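Local atomic coordinates of halorhodopsin (Halobacterium salinarum, PDB entry 2JAF), a protein that probably uses light absorbed by its bound retinal to pump chloride ions across the cell membrane of a halophilic archaeon. Residues L33-N36 / V37-G41; V174-S177 / A178-T181. The protein carries 2 engineered substitutions. All coordinates share one frame; numbering follows the deposited sequence.

Contact 1: L33-N36 / V37-G41; sequences LWVN and VALAG
Val35 and Leu39, one helical turn apart on helix 27-50, meet at their methyl ends, with Val35 CG2 4.0 Å from Leu39 CD1. Val35 CG2 lies anti to the backbone N and beside the carbonyl carbon (CG1 chi1 62°), which turns that methyl along the helix toward Leu39. Packing is close here, for Leu39 CG lies 3.2 Å from Val35 O. Leu39 CD1 also lies 3.6 Å from Asn36 OD1, an oxygen that is buried without a polar partner in the model. The amide instead spends its polarity through ND2, which is hydrogen-bonded to the Tyr77 hydroxyl and the Ser235 carbonyl oxygen; asparagine suits this buried spot because one short side chain serves both neighbours. One turn on, Ala40 N donates to Asn36 O at 2.8 Å, and alanine's lone methyl keeps this face slim. The surface side is looser: the Trp34 ring carbon CE3 comes no nearer than 4.3 Å to Val37 CB, in an oblique approach. The broad indole suits a surface shared with a second subunit, packing on Phe160 there. These i to i+3 and i to i+4 contacts belong to a membrane helix of the seven-helix microbial rhodopsin fold. Helix 58-82 covers one flank, with Leu81 touching Leu33, Trp34 and Val37, while Trp232, Val239 and Tyr243 of helix 227-255 pack against Val35, Asn36 and Ala40.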
loop_
_atom_site.group_PDB
_atom_site.type_symbol
_atom_site.label_atom_id
_atom_site.label_comp_id
_atom_site.label_asym_id
_atom_site.label_seq_id
_atom_site.Cartn_x
_atom_site.Cartn_y
_atom_site.Cartn_z
ATOM N N LEU A 33 7.746 10.449 -23.573
ATOM C CA LEU A 33 7.464 9.168 -22.941
ATOM C C LEU A 33 8.390 8.063 -23.454
ATOM O O LEU A 33 8.983 7.325 -22.665
ATOM C CB LEU A 33 6.002 8.778 -23.185
ATOM C CG LEU A 33 4.973 9.847 -22.808
ATOM C CD1 LEU A 33 3.573 9.355 -23.160
ATOM C CD2 LEU A 33 5.078 10.168 -21.319
ATOM N N TRP A 34 8.523 7.946 -24.771
ATOM C CA TRP A 34 9.390 6.916 -25.341
ATOM C C TRP A 34 10.839 7.095 -24.926
ATOM O O TRP A 34 11.555 6.116 -24.721
ATOM C CB TRP A 34 9.307 6.914 -26.870
ATOM C CG TRP A 34 8.085 6.232 -27.395
ATOM C CD1 TRP A 34 7.062 6.805 -28.097
ATOM C CD2 TRP A 34 7.746 4.847 -27.249
ATOM N NE1 TRP A 34 6.104 5.860 -28.395
ATOM C CE2 TRP A 34 6.498 4.651 -27.886
ATOM C CE3 TRP A 34 8.374 3.751 -26.641
ATOM C CZ2 TRP A 34 5.865 3.402 -27.932
ATOM C CZ3 TRP A 34 7.743 2.507 -26.686
ATOM C CH2 TRP A 34 6.500 2.346 -27.329
ATOM N N VAL A 35 11.268 8.345 -24.796
ATOM C CA VAL A 35 12.644 8.623 -24.412
ATOM C C VAL A 35 12.979 7.954 -23.081
ATOM O O VAL A 35 14.064 7.397 -22.923
ATOM C CB VAL A 35 12.911 10.150 -24.307
ATOM C CG1 VAL A 35 12.029 10.770 -23.235
ATOM C CG2 VAL A 35 14.376 10.399 -23.984
ATOM N N ASN A 36 12.057 7.984 -22.120
ATOM C CA ASN A 36 12.362 7.366 -20.838
ATOM C C ASN A 36 12.152 5.865 -20.774
ATOM O O ASN A 36 12.670 5.205 -19.879
ATOM C CB ASN A 36 11.640 8.082 -19.692
ATOM C CG ASN A 36 12.396 9.321 -19.242
ATOM O OD1 ASN A 36 13.557 9.515 -19.620
ATOM N ND2 ASN A 36 11.760 10.156 -18.434
ATOM N N VAL A 37 11.395 5.310 -21.713
ATOM C CA VAL A 37 11.244 3.863 -21.727
ATOM C C VAL A 37 12.639 3.357 -22.095
ATOM O O VAL A 37 13.142 2.389 -21.526
ATOM C CB VAL A 37 10.226 3.402 -22.794
ATOM C CG1 VAL A 37 10.353 1.898 -23.017
ATOM C CG2 VAL A 37 8.811 3.732 -22.335
ATOM N N ALA A 38 13.277 4.045 -23.037
ATOM C CA ALA A 38 14.616 3.666 -23.473
ATOM C C ALA A 38 15.661 3.924 -22.390
ATOM O O ALA A 38 16.480 3.055 -22.088
ATOM C CB ALA A 38 14.988 4.421 -24.738
ATOM N N LEU A 39 15.637 5.115 -21.803
ATOM C CA LEU A 39 16.617 5.441 -20.772
ATOM C C LEU A 39 16.467 4.556 -19.538
ATOM O O LEU A 39 17.463 4.131 -18.954
ATOM C CB LEU A 39 16.524 6.927 -20.395
ATOM C CG LEU A 39 16.944 7.896 -21.508
ATOM C CD1 LEU A 39 16.885 9.341 -21.006
ATOM C CD2 LEU A 39 18.361 7.551 -21.967
ATOM N N ALA A 40 15.231 4.273 -19.138
ATOM C CA ALA A 40 15.014 3.416 -17.980
ATOM C C ALA A 40 15.491 2.003 -18.338
ATOM O O ALA A 40 16.025 1.283 -17.492
ATOM C CB ALA A 40 13.534 3.406 -17.600
ATOM N N GLY A 41 15.306 1.623 -19.600
ATOM C CA GLY A 41 15.742 0.309 -20.049
ATOM C C GLY A 41 17.258 0.209 -19.995
ATOM O O GLY A 41 17.812 -0.796 -19.557
#

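Contact 2: V174-S177 / A178-T181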
loop_
_atom_site.group_PDB
_atom_site.type_symbol
_atom_site.label_atom_id
_atom_site.label_comp_id
_atom_site.label_asym_id
_atom_site.label_seq_id
_atom_site.Cartn_x
_atom_site.Cartn_y
_atom_site.Cartn_z
ATOM N N VAL A 174 7.452 16.546 5.778
ATOM C CA VAL A 174 7.733 15.485 6.745
ATOM C C VAL A 174 8.871 14.629 6.201
ATOM O O VAL A 174 9.783 14.242 6.938
ATOM C CB VAL A 174 6.511 14.581 6.981
ATOM C CG1 VAL A 174 6.895 13.429 7.907
ATOM C CG2 VAL A 174 5.371 15.391 7.586
ATOM N N VAL A 175 8.813 14.336 4.905
ATOM C CA VAL A 175 9.854 13.547 4.253
ATOM C C VAL A 175 11.198 14.263 4.339
ATOM O O VAL A 175 12.210 13.671 4.730
ATOM C CB VAL A 175 9.530 13.303 2.758
ATOM C CG1 VAL A 175 10.736 12.695 2.049
ATOM C CG2 VAL A 175 8.320 12.379 2.630
ATOM N N LEU A 176 11.213 15.541 3.973
ATOM C CA LEU A 176 12.456 16.305 4.004
ATOM C C LEU A 176 13.036 16.447 5.402
ATOM O O LEU A 176 14.259 16.465 5.571
ATOM C CB LEU A 176 12.245 17.690 3.384
ATOM C CG LEU A 176 11.917 17.680 1.890
ATOM C CD1 LEU A 176 11.601 19.083 1.410
ATOM C CD2 LEU A 176 13.090 17.101 1.125
ATOM N N SER A 177 12.166 16.534 6.407
ATOM C CA SER A 177 12.615 16.693 7.788
ATOM C C SER A 177 13.528 15.550 8.216
ATOM O O SER A 177 14.475 15.755 8.969
ATOM C CB SER A 177 11.415 16.778 8.748
ATOM O OG SER A 177 10.783 15.518 8.916
ATOM N N ALA A 178 13.237 14.344 7.744
ATOM C CA ALA A 178 14.053 13.191 8.094
ATOM C C ALA A 178 15.449 13.346 7.493
ATOM O O ALA A 178 16.458 13.088 8.159
ATOM C CB ALA A 178 13.394 11.910 7.587
ATOM N N LEU A 179 15.508 13.786 6.238
ATOM C CA LEU A 179 16.783 13.964 5.549
ATOM C C LEU A 179 17.679 15.007 6.208
ATOM O O LEU A 179 18.905 14.902 6.155
ATOM C CB LEU A 179 16.544 14.350 4.086
ATOM C CG LEU A 179 15.742 13.357 3.243
ATOM C CD1 LEU A 179 15.555 13.918 1.842
ATOM C CD2 LEU A 179 16.457 12.021 3.193
ATOM N N VAL A 180 17.068 16.008 6.833
ATOM C CA VAL A 180 17.822 17.068 7.492
ATOM C C VAL A 180 18.131 16.770 8.953
ATOM O O VAL A 180 18.910 17.492 9.583
ATOM C CB VAL A 180 17.065 18.415 7.430
ATOM C CG1 VAL A 180 16.661 18.718 5.996
ATOM C CG2 VAL A 180 15.848 18.370 8.328
ATOM N N THR A 181 17.529 15.718 9.501
ATOM C CA THR A 181 17.773 15.396 10.901
ATOM C C THR A 181 18.320 13.999 11.197
ATOM O O THR A 181 19.501 13.739 10.966
ATOM C CB THR A 181 16.505 15.653 11.770
ATOM O OG1 THR A 181 15.395 14.898 11.267
ATOM C CG2 THR A 181 16.150 17.133 11.761
#
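Ser177 O is gripped from two directions at the end of helix 158-180. The hydroxyl of Thr181 gives the short bond, OG1 to Ser177 O at 2.6 Å, with the donor tilted 33° from the carbonyl plane; Val180 N adds a weak one to Ser177 O at 3.4 Å. Thr181 OG1 sits between its own backbone N and carbonyl carbon (chi1 57°), a rotamer that turns the hydroxyl back over the preceding turn, while the CG2 methyl lies beside the same oxygen. Threonine suits this place because carbonyls near the C-terminal end of a helix run out of main-chain NH donors, and its hydroxyl can supply one. Replacing Thr181 by alanine takes away OG1 and CG2, and Ser177 O would probably lose its short bond and the methyl packed against it. Ser177 makes a similar bond inside the helix: its OG donates to Val174 O at 2.6 Å, so a serine can lie among valines and leucines with its hydroxyl satisfied by the main chain. The regular bond of this turn runs from Val180 N to Leu176 O at 3.1 Å. On the apolar side Leu176 CD2 meets Leu179 CD1 at 4.1 Å, the two chains crossing at a slant. Branched leucines suit this apolar face toward helix 193-216, where Leu176 packs on Val204 and Leu179 on Val203, the latter an engineered valine. The small Ala178 lies instead against Val137 of helix 131-153. Thr181 also packs on Arg60 of a third subunit. The chemistry implies a helix end closed by side-chain donors, Thr181 on Ser177 O and Arg200 NH1 on Leu179 O, with apolar branches left to hold the adjacent helices.

Contact 1 comes first along the chain, on helix 27-50, and contact 2 follows in series on helix 158-180; both helices belong to the bacteriorhodopsin-like seven-helix bundle. The contacts lie on opposite sides of the chain's centre, their centres 30 Å apart and their nearest atoms about 21 Å apart, so they do not touch. Each is a local turn of a single helix flanked by two others of the bundle, and each also reaches a different neighbouring subunit of the trimer. The side chains of Asn36 and Val175 are about 9 Å and about 8 Å from the bound retinal, consistent with both contacts lying in the shell round the chromophore without touching it.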